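Local coordinates for protein cellulosomal scaffoldin (Acetivibrio cellulolyticus, PDB 4WI0) that probably helps degrade cellulose as part of a cellulosome, and in this C-terminal X-module and dockerin fragment binds calcium and pairs with a type II cohesin, at residues 63-68 against 102-107; 89-94 against 142-147; 57-62 against 67-72. The protein carries 1 engineered substitution. All blocks are in the same frame, centred on the assembly; numbering follows the deposited sequence.

Contact 1: 63-68 against 102-107. With CA (calcium ion), chain C.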
ATOM      1  N   ASN B  63     -11.581 -11.808   1.687  1.00 18.68           N
ATOM      2  CA  ASN B  63     -10.452 -11.051   1.132  1.00 18.58           C
ATOM      3  C   ASN B  63      -9.039 -11.521   1.517  1.00 17.39           C
ATOM      4  O   ASN B  63      -8.074 -10.777   1.312  1.00 18.05           O
ATOM      5  CB  ASN B  63     -10.627  -9.542   1.396  1.00 19.01           C
ATOM      6  CG  ASN B  63     -11.822  -8.955   0.664  1.00 20.02           C
ATOM      7  OD1 ASN B  63     -12.292  -9.495  -0.333  1.00 20.10           O
ATOM      8  ND2 ASN B  63     -12.312  -7.825   1.158  1.00 21.16           N
ATOM      9  N   TYR B  64      -8.923 -12.748   2.040  1.00 16.53           N
ATOM     10  CA  TYR B  64      -7.641 -13.403   2.313  1.00 15.35           C
ATOM     11  C   TYR B  64      -7.526 -14.681   1.498  1.00 15.50           C
ATOM     12  O   TYR B  64      -8.527 -15.356   1.246  1.00 16.35           O
ATOM     13  CB  TYR B  64      -7.508 -13.783   3.787  1.00 15.16           C
ATOM     14  CG  TYR B  64      -7.185 -12.624   4.677  1.00 14.80           C
ATOM     15  CD1 TYR B  64      -8.174 -11.751   5.080  1.00 15.26           C
ATOM     16  CD2 TYR B  64      -5.878 -12.392   5.108  1.00 14.55           C
ATOM     17  CE1 TYR B  64      -7.881 -10.658   5.890  1.00 15.39           C
ATOM     18  CE2 TYR B  64      -5.575 -11.308   5.922  1.00 15.08           C
ATOM     19  CZ  TYR B  64      -6.582 -10.440   6.306  1.00 15.43           C
ATOM     20  OH  TYR B  64      -6.290  -9.359   7.126  1.00 15.97           O
ATOM     21  N   LEU B  65      -6.298 -15.025   1.125  1.00 15.09           N
ATOM     22  CA  LEU B  65      -6.025 -16.258   0.393  1.00 15.74           C
ATOM     23  C   LEU B  65      -6.170 -17.464   1.338  1.00 15.80           C
ATOM     24  O   LEU B  65      -5.489 -17.566   2.359  1.00 15.20           O
ATOM     25  CB  LEU B  65      -4.624 -16.213  -0.203  1.00 15.83           C
ATOM     26  CG  LEU B  65      -4.236 -17.338  -1.144  1.00 16.49           C
ATOM     27  CD1 LEU B  65      -5.005 -17.229  -2.451  1.00 17.27           C
ATOM     28  CD2 LEU B  65      -2.740 -17.287  -1.383  1.00 16.80           C
ATOM     29  N   THR B  66      -7.082 -18.357   0.991  1.00 16.27           N
ATOM     30  CA  THR B  66      -7.364 -19.532   1.799  1.00 16.78           C
ATOM     31  C   THR B  66      -6.098 -20.371   1.996  1.00 17.03           C
ATOM     32  O   THR B  66      -5.309 -20.549   1.071  1.00 17.33           O
ATOM     33  CB  THR B  66      -8.529 -20.341   1.171  1.00 17.43           C
ATOM     34  OG1 THR B  66      -9.738 -19.578   1.302  1.00 17.29           O
ATOM     35  CG2 THR B  66      -8.714 -21.709   1.862  1.00 17.89           C
ATOM     36  N   ARG B  67      -5.896 -20.847   3.223  1.00 17.47           N
ATOM     37  CA  ARG B  67      -4.744 -21.664   3.572  1.00 18.33           C
ATOM     38  C   ARG B  67      -5.176 -23.062   3.993  1.00 18.75           C
ATOM     39  O   ARG B  67      -6.185 -23.232   4.679  1.00 17.56           O
ATOM     40  CB  ARG B  67      -3.947 -21.004   4.707  1.00 19.26           C
ATOM     41  CG  ARG B  67      -2.680 -21.755   5.101  1.00 19.97           C
ATOM     42  CD  ARG B  67      -1.728 -20.887   5.906  1.00 21.79           C
ATOM     43  NE  ARG B  67      -0.426 -21.527   6.088  1.00 23.34           N
ATOM     44  CZ  ARG B  67       0.691 -20.906   6.475  1.00 24.37           C
ATOM     45  NH1 ARG B  67       0.708 -19.599   6.724  1.00 24.74           N
ATOM     46  NH2 ARG B  67       1.814 -21.605   6.600  1.00 26.35           N
ATOM     47  N   GLU B  68      -4.401 -24.060   3.579  1.00 20.21           N
ATOM     48  CA  GLU B  68      -4.594 -25.428   4.051  1.00 21.28           C
ATOM     49  C   GLU B  68      -3.297 -25.927   4.676  1.00 20.53           C
ATOM     50  O   GLU B  68      -2.216 -25.772   4.097  1.00 20.44           O
ATOM     51  CB  GLU B  68      -5.049 -26.343   2.910  1.00 23.56           C
ATOM     52  CG  GLU B  68      -6.462 -26.039   2.440  1.00 26.16           C
ATOM     53  CD  GLU B  68      -6.948 -26.969   1.339  1.00 29.88           C
ATOM     54  OE1 GLU B  68      -7.705 -27.910   1.642  1.00 32.60           O
ATOM     55  OE2 GLU B  68      -6.577 -26.770   0.163  1.00 34.90           O
ATOM     56  N   GLY B 102      -8.764 -17.564  -5.483  1.00 22.74           N
ATOM     57  CA  GLY B 102      -7.624 -18.313  -4.942  1.00 22.03           C
ATOM     58  C   GLY B 102      -6.288 -17.969  -5.586  1.00 22.09           C
ATOM     59  O   GLY B 102      -5.375 -18.796  -5.635  1.00 22.07           O
ATOM     60  N   ALA B 103      -6.190 -16.753  -6.099  1.00 21.55           N
ATOM     61  CA  ALA B 103      -4.945 -16.214  -6.608  1.00 21.65           C
ATOM     62  C   ALA B 103      -4.860 -14.751  -6.191  1.00 20.56           C
ATOM     63  O   ALA B 103      -5.883 -14.064  -6.112  1.00 20.82           O
ATOM     64  CB  ALA B 103      -4.889 -16.332  -8.113  1.00 22.85           C
ATOM     65  N   ILE B 104      -3.644 -14.290  -5.919  1.00 20.09           N
ATOM     66  CA  ILE B 104      -3.382 -12.872  -5.688  1.00 19.96           C
ATOM     67  C   ILE B 104      -2.685 -12.333  -6.930  1.00 20.97           C
ATOM     68  O   ILE B 104      -1.544 -12.687  -7.196  1.00 22.59           O
ATOM     69  CB  ILE B 104      -2.505 -12.665  -4.444  1.00 19.07           C
ATOM     70  CG1 ILE B 104      -3.281 -13.094  -3.200  1.00 18.49           C
ATOM     71  CG2 ILE B 104      -2.064 -11.210  -4.333  1.00 18.80           C
ATOM     72  CD1 ILE B 104      -2.473 -13.058  -1.920  1.00 18.21           C
ATOM     73  N   ASN B 105      -3.378 -11.500  -7.701  1.00 21.42           N
ATOM     74  CA  ASN B 105      -2.828 -10.992  -8.961  1.00 22.46           C
ATOM     75  C   ASN B 105      -3.269  -9.548  -9.247  1.00 22.17           C
ATOM     76  O   ASN B 105      -3.692  -8.838  -8.327  1.00 20.94           O
ATOM     77  CB  ASN B 105      -3.163 -11.967 -10.105  1.00 23.46           C
ATOM     78  CG  ASN B 105      -4.648 -12.250 -10.236  1.00 24.14           C
ATOM     79  OD1 ASN B 105      -5.490 -11.394  -9.976  1.00 23.76           O
ATOM     80  ND2 ASN B 105      -4.977 -13.466 -10.675  1.00 25.65           N
ATOM     81  N   LEU B 106      -3.150  -9.107 -10.499  1.00 22.80           N
ATOM     82  CA  LEU B 106      -3.459  -7.724 -10.867  1.00 22.89           C
ATOM     83  C   LEU B 106      -4.920  -7.344 -10.604  1.00 22.95           C
ATOM     84  O   LEU B 106      -5.202  -6.213 -10.204  1.00 21.56           O
ATOM     85  CB  LEU B 106      -3.116  -7.474 -12.341  1.00 24.29           C
ATOM     86  CG  LEU B 106      -3.225  -6.047 -12.879  1.00 24.56           C
ATOM     87  CD1 LEU B 106      -2.221  -5.118 -12.202  1.00 24.09           C
ATOM     88  CD2 LEU B 106      -3.029  -6.022 -14.383  1.00 26.23           C
ATOM     89  N   GLU B 107      -5.839  -8.284 -10.824  1.00 23.59           N
ATOM     90  CA  GLU B 107      -7.270  -8.009 -10.651  1.00 24.53           C
ATOM     91  C   GLU B 107      -7.587  -7.622  -9.211  1.00 22.02           C
ATOM     92  O   GLU B 107      -8.440  -6.770  -8.963  1.00 21.16           O
ATOM     93  CB  GLU B 107      -8.129  -9.207 -11.069  1.00 26.53           C
ATOM     94  CG  GLU B 107      -8.422  -9.278 -12.559  1.00 30.21           C
ATOM     95  CD  GLU B 107      -7.167  -9.298 -13.408  1.00 32.53           C
ATOM     96  OE1 GLU B 107      -6.372 -10.260 -13.281  1.00 35.52           O
ATOM     97  OE2 GLU B 107      -6.972  -8.348 -14.197  1.00 33.95           O
TER
HETATM   98 CA    CA C 201      -7.808 -12.979  -6.566  1.00 19.58          CA
HETATM   99  O   HOH W   1      -7.926 -12.293  -8.848  1.00 22.89           O
HETATM  100  O   HOH W   2     -10.240 -12.733  -6.669  1.00 22.57           O
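Leu65 meets the start of the 102-107 segment with a single side chain, supplying the apolar part of the meeting between the X-module and a calcium-binding loop; beside it, Gln100 bonds to Asn63 N and Tyr64 O. At its base, Leu65 CB lies 4.2 Å from Ile104 CD1. CG stands back from the Ile104 methyl and divides into two branches that go different ways. With CG anti to the backbone N (chi1 -172°), CD1 is carried over the face of the peptide joining Gly102 to Ala103. There Leu65 CD1 stands 3.5 Å from Gly102 C, almost directly above it, and is 3.9 Å from Ala103 N. The other branch, CD2, turns toward Ile104 CD1 and the indole of Trp90. Ile104 answers with an extended arm (chi2 175°), whose end comes nearer to Leu65 than its CB direction would suggest.

The peptide that Leu65 covers leads straight into a metal site. Ala103 O binds the calcium ion at 2.3 Å, and water 1 and water 2 share the coordination shell with carboxylates of Asp93, Asp101 and Asp108. Asn105 OD1 takes a hydrogen from water 1 at 2.8 Å and also accepts a weak capping bond from Glu107 N, so the N-cap residue joins the calcium loop to a helix, as in the loop-helix units of dockerins.

Around this meeting point, Leu65 bonds through its backbone to Trp90, and the short, weakly bonded strand 103-104 pairs antiparallel with 151-152. The run leading into strand 67-74 of the X-module thus faces the calcium loop ahead of dockerin helix 106-113.

Contact 2: 89-94 against 142-147. With CA (calcium ion), chain C.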
ATOM      1  N   MET B  89      -1.660 -15.330   7.499  1.00 17.90           N
ATOM      2  CA  MET B  89      -2.627 -15.340   6.394  1.00 17.48           C
ATOM      3  C   MET B  89      -2.389 -14.133   5.473  1.00 17.89           C
ATOM      4  O   MET B  89      -2.165 -13.007   5.954  1.00 17.24           O
ATOM      5  CB  MET B  89      -4.056 -15.309   6.931  1.00 17.20           C
ATOM      6  CG  MET B  89      -4.486 -16.594   7.628  1.00 17.68           C
ATOM      7  SD  MET B  89      -4.648 -17.978   6.476  1.00 18.14           S
ATOM      8  CE  MET B  89      -6.123 -17.455   5.614  1.00 17.53           C
ATOM      9  N   TRP B  90      -2.438 -14.366   4.158  1.00 16.84           N
ATOM     10  CA  TRP B  90      -2.112 -13.309   3.177  1.00 17.02           C
ATOM     11  C   TRP B  90      -3.356 -12.588   2.660  1.00 16.72           C
ATOM     12  O   TRP B  90      -4.206 -13.187   1.978  1.00 16.93           O
ATOM     13  CB  TRP B  90      -1.328 -13.878   1.990  1.00 17.09           C
ATOM     14  CG  TRP B  90      -0.094 -14.656   2.372  1.00 17.25           C
ATOM     15  CD1 TRP B  90       0.565 -14.623   3.568  1.00 17.40           C
ATOM     16  CD2 TRP B  90       0.636 -15.560   1.536  1.00 17.56           C
ATOM     17  NE1 TRP B  90       1.653 -15.457   3.528  1.00 18.18           N
ATOM     18  CE2 TRP B  90       1.719 -16.045   2.293  1.00 17.56           C
ATOM     19  CE3 TRP B  90       0.475 -16.009   0.220  1.00 17.48           C
ATOM     20  CZ2 TRP B  90       2.641 -16.957   1.780  1.00 18.16           C
ATOM     21  CZ3 TRP B  90       1.390 -16.916  -0.292  1.00 17.97           C
ATOM     22  CH2 TRP B  90       2.458 -17.380   0.486  1.00 18.30           C
ATOM     23  N   ALA B  91      -3.470 -11.305   2.994  1.00 16.38           N
ATOM     24  CA  ALA B  91      -4.563 -10.474   2.509  1.00 16.76           C
ATOM     25  C   ALA B  91      -4.410 -10.190   1.016  1.00 16.45           C
ATOM     26  O   ALA B  91      -3.300 -10.150   0.494  1.00 16.25           O
ATOM     27  CB  ALA B  91      -4.599  -9.156   3.267  1.00 16.76           C
ATOM     28  N   GLY B  92      -5.529  -9.978   0.341  1.00 17.21           N
ATOM     29  CA  GLY B  92      -5.506  -9.512  -1.046  1.00 17.16           C
ATOM     30  C   GLY B  92      -5.961 -10.481  -2.124  1.00 17.52           C
ATOM     31  O   GLY B  92      -5.741 -10.198  -3.290  1.00 17.09           O
ATOM     32  N   ASP B  93      -6.552 -11.620  -1.758  1.00 17.68           N
ATOM     33  CA  ASP B  93      -7.413 -12.356  -2.697  1.00 18.72           C
ATOM     34  C   ASP B  93      -8.839 -11.846  -2.496  1.00 19.25           C
ATOM     35  O   ASP B  93      -9.576 -12.327  -1.627  1.00 19.24           O
ATOM     36  CB  ASP B  93      -7.345 -13.875  -2.512  1.00 18.79           C
ATOM     37  CG  ASP B  93      -8.190 -14.617  -3.538  1.00 20.22           C
ATOM     38  OD1 ASP B  93      -8.484 -14.009  -4.583  1.00 20.49           O
ATOM     39  OD2 ASP B  93      -8.575 -15.794  -3.311  1.00 20.56           O
ATOM     40  N   MET B  94      -9.214 -10.872  -3.320  1.00 19.97           N
ATOM     41  CA  MET B  94     -10.399 -10.052  -3.105  1.00 21.20           C
ATOM     42  C   MET B  94     -11.659 -10.686  -3.688  1.00 23.12           C
ATOM     43  O   MET B  94     -11.605 -11.355  -4.719  1.00 22.72           O
ATOM     44  CB  MET B  94     -10.198  -8.680  -3.760  1.00 21.60           C
ATOM     45  CG  MET B  94      -8.913  -7.968  -3.370  1.00 20.90           C
ATOM     46  SD  MET B  94      -8.765  -7.690  -1.596  1.00 21.36           S
ATOM     47  CE  MET B  94     -10.053  -6.476  -1.372  1.00 21.68           C
ATOM     48  N   VAL B 142      -2.213  -1.486  -1.211  1.00 16.15           N
ATOM     49  CA  VAL B 142      -1.734  -2.054  -2.476  1.00 16.34           C
ATOM     50  C   VAL B 142      -0.435  -2.857  -2.277  1.00 16.89           C
ATOM     51  O   VAL B 142      -0.278  -3.947  -2.848  1.00 16.31           O
ATOM     52  CB  VAL B 142      -1.543  -0.939  -3.541  1.00 16.87           C
ATOM     53  CG1 VAL B 142      -0.778  -1.446  -4.762  1.00 16.96           C
ATOM     54  CG2 VAL B 142      -2.893  -0.359  -3.953  1.00 17.02           C
ATOM     55  N   MET B 143       0.494  -2.332  -1.470  1.00 17.93           N
ATOM     56  CA  MET B 143       1.779  -3.015  -1.232  1.00 19.13           C
ATOM     57  C   MET B 143       1.608  -4.298  -0.420  1.00 18.38           C
ATOM     58  O   MET B 143       2.396  -5.233  -0.574  1.00 17.94           O
ATOM     59  CB  MET B 143       2.795  -2.098  -0.540  1.00 21.53           C
ATOM     60  CG  MET B 143       3.239  -0.898  -1.368  1.00 23.26           C
ATOM     61  SD  MET B 143       4.053  -1.307  -2.922  1.00 28.70           S
ATOM     62  CE  MET B 143       5.553  -2.043  -2.296  1.00 27.72           C
ATOM     63  N   ILE B 144       0.578  -4.355   0.421  1.00 17.33           N
ATOM     64  CA  ILE B 144       0.248  -5.592   1.137  1.00 17.43           C
ATOM     65  C   ILE B 144      -0.044  -6.714   0.138  1.00 17.03           C
ATOM     66  O   ILE B 144       0.429  -7.831   0.297  1.00 17.22           O
ATOM     67  CB  ILE B 144      -0.947  -5.403   2.094  1.00 17.27           C
ATOM     68  CG1 ILE B 144      -0.513  -4.590   3.310  1.00 17.64           C
ATOM     69  CG2 ILE B 144      -1.507  -6.743   2.567  1.00 17.44           C
ATOM     70  CD1 ILE B 144      -1.676  -4.094   4.141  1.00 17.74           C
ATOM     71  N   VAL B 145      -0.819  -6.400  -0.888  1.00 17.01           N
ATOM     72  CA  VAL B 145      -1.149  -7.372  -1.930  1.00 17.09           C
ATOM     73  C   VAL B 145       0.129  -7.733  -2.689  1.00 17.33           C
ATOM     74  O   VAL B 145       0.396  -8.911  -2.934  1.00 17.03           O
ATOM     75  CB  VAL B 145      -2.232  -6.833  -2.895  1.00 17.40           C
ATOM     76  CG1 VAL B 145      -2.579  -7.866  -3.959  1.00 18.05           C
ATOM     77  CG2 VAL B 145      -3.490  -6.444  -2.129  1.00 17.65           C
ATOM     78  N   ALA B 146       0.934  -6.721  -3.029  1.00 17.85           N
ATOM     79  CA  ALA B 146       2.198  -6.935  -3.746  1.00 18.69           C
ATOM     80  C   ALA B 146       3.184  -7.869  -3.026  1.00 19.39           C
ATOM     81  O   ALA B 146       4.014  -8.507  -3.686  1.00 19.29           O
ATOM     82  CB  ALA B 146       2.867  -5.604  -4.062  1.00 19.49           C
ATOM     83  N   LYS B 147       3.094  -7.963  -1.694  1.00 18.99           N
ATOM     84  CA  LYS B 147       3.921  -8.906  -0.910  1.00 19.85           C
ATOM     85  C   LYS B 147       3.867 -10.330  -1.442  1.00 19.21           C
ATOM     86  O   LYS B 147       4.854 -11.063  -1.355  1.00 19.46           O
ATOM     87  CB  LYS B 147       3.467  -8.988   0.552  1.00 20.28           C
ATOM     88  CG  LYS B 147       3.746  -7.783   1.419  1.00 21.89           C
ATOM     89  CD  LYS B 147       3.216  -8.040   2.827  1.00 22.52           C
ATOM     90  CE  LYS B 147       3.619  -6.940   3.792  1.00 25.09           C
ATOM     91  NZ  LYS B 147       5.075  -6.959   4.113  1.00 26.58           N
TER
HETATM   92 CA    CA C 201      -7.808 -12.979  -6.566  1.00 19.58          CA
HETATM   93  O   HOH W   3      -0.566 -10.260   1.036  1.00 18.44           O
HETATM   94  O   HOH W   2     -10.240 -12.733  -6.669  1.00 22.57           O
HETATM   95  O   HOH W   1      -7.926 -12.293  -8.848  1.00 22.89           O
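Val145 straddles Gly92 with its two methyls. CG2 points at the glycine CA, 3.8 Å from Gly92 CA to Val145 CG2, while CG1 lies near the carbonyl, 4.0 Å from Gly92 O. Because glycine has no side chain, helix and loop come close enough to bring Gly92 CA within 4.9 Å of Val145 CA. The residue before it, Ile144, offers its CG2 branch to the methyl of Ala91, with Ile144 CG2 at 4.0 Å from Ala91 CB. A water ties the two backbones together beside this apolar pair, donating to Ala91 O at 2.8 Å and to Ile144 O at 2.7 Å.

Asp93 is turned the other way. With chi1 at -177° the carboxylate extends opposite the backbone N and heads away from the helix, so that Asp93 OD1 binds the calcium ion at 2.3 Å. The loop thus shows one side to the helix and the other to the metal.

Val145 also packs on Ile109 and Ile112 of helix 106-113. Helix 139-146 is held between the linker that follows strand 78-89 and the neighbouring cohesin chain, which is touched by Val142, Met143, Ala146 and Lys147.

Contact 3: 57-62 against 67-72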
ATOM      1  N   VAL B  57      -6.089 -28.852   8.185  1.00 19.17           N
ATOM      2  CA  VAL B  57      -6.739 -27.696   8.806  1.00 19.01           C
ATOM      3  C   VAL B  57      -6.838 -26.574   7.774  1.00 19.02           C
ATOM      4  O   VAL B  57      -5.842 -26.245   7.132  1.00 18.45           O
ATOM      5  CB  VAL B  57      -5.969 -27.232  10.057  1.00 18.97           C
ATOM      6  CG1 VAL B  57      -6.609 -25.993  10.662  1.00 19.16           C
ATOM      7  CG2 VAL B  57      -5.950 -28.354  11.093  1.00 19.57           C
ATOM      8  N   LYS B  58      -8.039 -26.011   7.603  1.00 19.24           N
ATOM      9  CA  LYS B  58      -8.281 -24.987   6.587  1.00 19.54           C
ATOM     10  C   LYS B  58      -8.639 -23.657   7.239  1.00 18.78           C
ATOM     11  O   LYS B  58      -9.476 -23.607   8.145  1.00 18.28           O
ATOM     12  CB  LYS B  58      -9.390 -25.405   5.622  1.00 21.37           C
ATOM     13  CG  LYS B  58      -9.618 -24.397   4.496  1.00 22.89           C
ATOM     14  CD  LYS B  58     -10.223 -25.025   3.247  1.00 25.46           C
ATOM     15  CE  LYS B  58     -11.684 -25.373   3.447  1.00 27.35           C
ATOM     16  NZ  LYS B  58     -12.310 -25.878   2.195  1.00 30.76           N
ATOM     17  N   ILE B  59      -8.000 -22.589   6.772  1.00 18.10           N
ATOM     18  CA  ILE B  59      -8.192 -21.259   7.343  1.00 17.84           C
ATOM     19  C   ILE B  59      -8.697 -20.316   6.265  1.00 17.54           C
ATOM     20  O   ILE B  59      -8.095 -20.203   5.197  1.00 17.45           O
ATOM     21  CB  ILE B  59      -6.902 -20.705   7.974  1.00 17.57           C
ATOM     22  CG1 ILE B  59      -6.306 -21.710   8.967  1.00 17.80           C
ATOM     23  CG2 ILE B  59      -7.183 -19.381   8.691  1.00 17.84           C
ATOM     24  CD1 ILE B  59      -5.200 -22.565   8.400  1.00 18.29           C
ATOM     25  N   THR B  60      -9.805 -19.638   6.553  1.00 17.45           N
ATOM     26  CA  THR B  60     -10.450 -18.762   5.586  1.00 17.46           C
ATOM     27  C   THR B  60     -10.833 -17.423   6.222  1.00 17.37           C
ATOM     28  O   THR B  60     -11.077 -17.335   7.426  1.00 17.39           O
ATOM     29  CB  THR B  60     -11.714 -19.422   4.979  1.00 18.27           C
ATOM     30  OG1 THR B  60     -12.693 -19.643   5.996  1.00 19.31           O
ATOM     31  CG2 THR B  60     -11.383 -20.773   4.338  1.00 18.51           C
ATOM     32  N   LYS B  61     -10.868 -16.387   5.397  1.00 17.33           N
ATOM     33  CA  LYS B  61     -11.411 -15.080   5.794  1.00 17.61           C
ATOM     34  C   LYS B  61     -11.647 -14.279   4.532  1.00 17.50           C
ATOM     35  O   LYS B  61     -10.855 -14.357   3.594  1.00 16.92           O
ATOM     36  CB  LYS B  61     -10.453 -14.308   6.713  1.00 17.33           C
ATOM     37  CG  LYS B  61     -11.103 -13.104   7.389  1.00 18.29           C
ATOM     38  CD  LYS B  61     -10.145 -12.375   8.325  1.00 18.13           C
ATOM     39  CE  LYS B  61     -10.758 -11.072   8.821  1.00 19.26           C
ATOM     40  NZ  LYS B  61      -9.811 -10.303   9.673  1.00 19.41           N
ATOM     41  N   ALA B  62     -12.741 -13.525   4.508  1.00 18.31           N
ATOM     42  CA  ALA B  62     -13.086 -12.696   3.360  1.00 18.90           C
ATOM     43  C   ALA B  62     -11.885 -11.837   2.983  1.00 18.69           C
ATOM     44  O   ALA B  62     -11.249 -11.231   3.850  1.00 18.18           O
ATOM     45  CB  ALA B  62     -14.292 -11.825   3.672  1.00 19.76           C
ATOM     46  N   ARG B  67      -5.896 -20.847   3.223  1.00 17.47           N
ATOM     47  CA  ARG B  67      -4.744 -21.664   3.572  1.00 18.33           C
ATOM     48  C   ARG B  67      -5.176 -23.062   3.993  1.00 18.75           C
ATOM     49  O   ARG B  67      -6.185 -23.232   4.679  1.00 17.56           O
ATOM     50  CB  ARG B  67      -3.947 -21.004   4.707  1.00 19.26           C
ATOM     51  CG  ARG B  67      -2.680 -21.755   5.101  1.00 19.97           C
ATOM     52  CD  ARG B  67      -1.728 -20.887   5.906  1.00 21.79           C
ATOM     53  NE  ARG B  67      -0.426 -21.527   6.088  1.00 23.34           N
ATOM     54  CZ  ARG B  67       0.691 -20.906   6.475  1.00 24.37           C
ATOM     55  NH1 ARG B  67       0.708 -19.599   6.724  1.00 24.74           N
ATOM     56  NH2 ARG B  67       1.814 -21.605   6.600  1.00 26.35           N
ATOM     57  N   GLU B  68      -4.401 -24.060   3.579  1.00 20.21           N
ATOM     58  CA  GLU B  68      -4.594 -25.428   4.051  1.00 21.28           C
ATOM     59  C   GLU B  68      -3.297 -25.927   4.676  1.00 20.53           C
ATOM     60  O   GLU B  68      -2.216 -25.772   4.097  1.00 20.44           O
ATOM     61  CB  GLU B  68      -5.049 -26.343   2.910  1.00 23.56           C
ATOM     62  CG  GLU B  68      -6.462 -26.039   2.440  1.00 26.16           C
ATOM     63  CD  GLU B  68      -6.948 -26.969   1.339  1.00 29.88           C
ATOM     64  OE1 GLU B  68      -7.705 -27.910   1.642  1.00 32.60           O
ATOM     65  OE2 GLU B  68      -6.577 -26.770   0.163  1.00 34.90           O
ATOM     66  N   ILE B  69      -3.412 -26.500   5.870  1.00 18.82           N
ATOM     67  CA  ILE B  69      -2.272 -27.076   6.553  1.00 19.09           C
ATOM     68  C   ILE B  69      -2.478 -28.579   6.591  1.00 19.68           C
ATOM     69  O   ILE B  69      -3.400 -29.067   7.236  1.00 19.26           O
ATOM     70  CB  ILE B  69      -2.129 -26.530   7.985  1.00 18.97           C
ATOM     71  CG1 ILE B  69      -2.039 -25.000   7.951  1.00 18.37           C
ATOM     72  CG2 ILE B  69      -0.911 -27.149   8.671  1.00 19.37           C
ATOM     73  CD1 ILE B  69      -2.027 -24.348   9.319  1.00 18.16           C
ATOM     74  N   ALA B  70      -1.615 -29.305   5.888  1.00 20.30           N
ATOM     75  CA  ALA B  70      -1.723 -30.762   5.772  1.00 21.32           C
ATOM     76  C   ALA B  70      -1.080 -31.488   6.948  1.00 22.24           C
ATOM     77  O   ALA B  70      -0.254 -30.919   7.673  1.00 22.55           O
ATOM     78  CB  ALA B  70      -1.074 -31.216   4.474  1.00 21.85           C
ATOM     79  N   ASN B  71      -1.464 -32.751   7.131  1.00 23.28           N
ATOM     80  CA  ASN B  71      -0.797 -33.648   8.078  1.00 23.52           C
ATOM     81  C   ASN B  71      -0.725 -33.091   9.498  1.00 22.42           C
ATOM     82  O   ASN B  71       0.329 -33.130  10.134  1.00 22.67           O
ATOM     83  CB  ASN B  71       0.615 -33.992   7.569  1.00 24.86           C
ATOM     84  CG  ASN B  71       0.602 -34.571   6.164  1.00 26.67           C
ATOM     85  OD1 ASN B  71      -0.124 -35.516   5.896  1.00 28.59           O
ATOM     86  ND2 ASN B  71       1.402 -34.004   5.260  1.00 28.05           N
ATOM     87  N   VAL B  72      -1.847 -32.566   9.985  1.00 21.44           N
ATOM     88  CA  VAL B  72      -1.948 -32.124  11.366  1.00 21.01           C
ATOM     89  C   VAL B  72      -2.342 -33.345  12.199  1.00 21.89           C
ATOM     90  O   VAL B  72      -3.482 -33.822  12.145  1.00 22.22           O
ATOM     91  CB  VAL B  72      -2.964 -30.975  11.546  1.00 20.10           C
ATOM     92  CG1 VAL B  72      -2.974 -30.497  12.991  1.00 19.97           C
ATOM     93  CG2 VAL B  72      -2.634 -29.820  10.610  1.00 19.21           C
TER
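The carbonyl oxygen of Arg67 takes one hydrogen bond and one weaker CA-H...O contact from the facing strand. Ile59 N donates to Arg67 O at 2.8 Å in a nearly straight bond (169° at the hydrogen), arriving somewhat tilted from the carbonyl plane, and Lys58 CA approaches the same oxygen at 3.3 Å. Val57 O has a like pair of partners, but here Ile69 N, 2.8 Å from Val57 O, comes in the carbonyl plane, and the CA of Glu68 adds the weaker contact. Reciprocal bonds from Arg67 N to Ile59 O and from Val57 N to Ile69 O complete two hydrogen-bonded pairs, with Lys58 and Glu68 as the non-hydrogen-bonded pair between them, the standard antiparallel pattern of a beta hairpin.

The two faces differ in character. On one, the aliphatic parts of Lys58 and Glu68 run side by side, with Lys58 CD 4.0 Å from Glu68 CG. A bend at chi3 (73°) turns the end of the lysine, and Lys58 NZ stays 5.1 Å from Glu68 OE1, too far for a salt bridge. On the other face, Ile59 CD1 and Ile69 CD1 touch at 3.8 Å, the side chains lying at a slant to each other. Beyond them, consistent with a beta bulge, the positive phi of Asn71 (55°) probably helps turn Val72, bonded by its backbone to Tyr55, to the Val57 side, where the valines meet at about a right angle with Val57 CG2 3.7 Å from Val72 CG2. The guanidinium of Arg67 leads away and bonds through NH1 to Leu88 O.

The hairpin belongs to the carboxypeptidase regulatory-like (transthyretin clan) domain. Strand 67-74 is outermost in its sheet within this chain, and strand 53-60 lies between it and strand 27-31; strand 78-89 covers the face of Ile59, Arg67 and Val72, while Val57 also touches Val28.

In the fold
Along the chain the hairpin of contact 3 comes first, and its second strand grows out of the run used by contact 1, which shares Arg67 and Glu68 with it. Contacts 1 and 2 interleave in sequence. Their centres lie about 8 Å apart, both reach the same calcium ion, and they are joined by a bond from Gly102 N to Asp93 OD2 and another from Gly92 N to Asn63 O. Contact 3 stands about 13 Å from contact 1 and about 17 Å from contact 2, measured between centres. Contact 3 builds the X-module sheet; contacts 1 and 2 join that module to two parts of the dockerin, the calcium loop and helix 139-146, whose other side meets the cohesin.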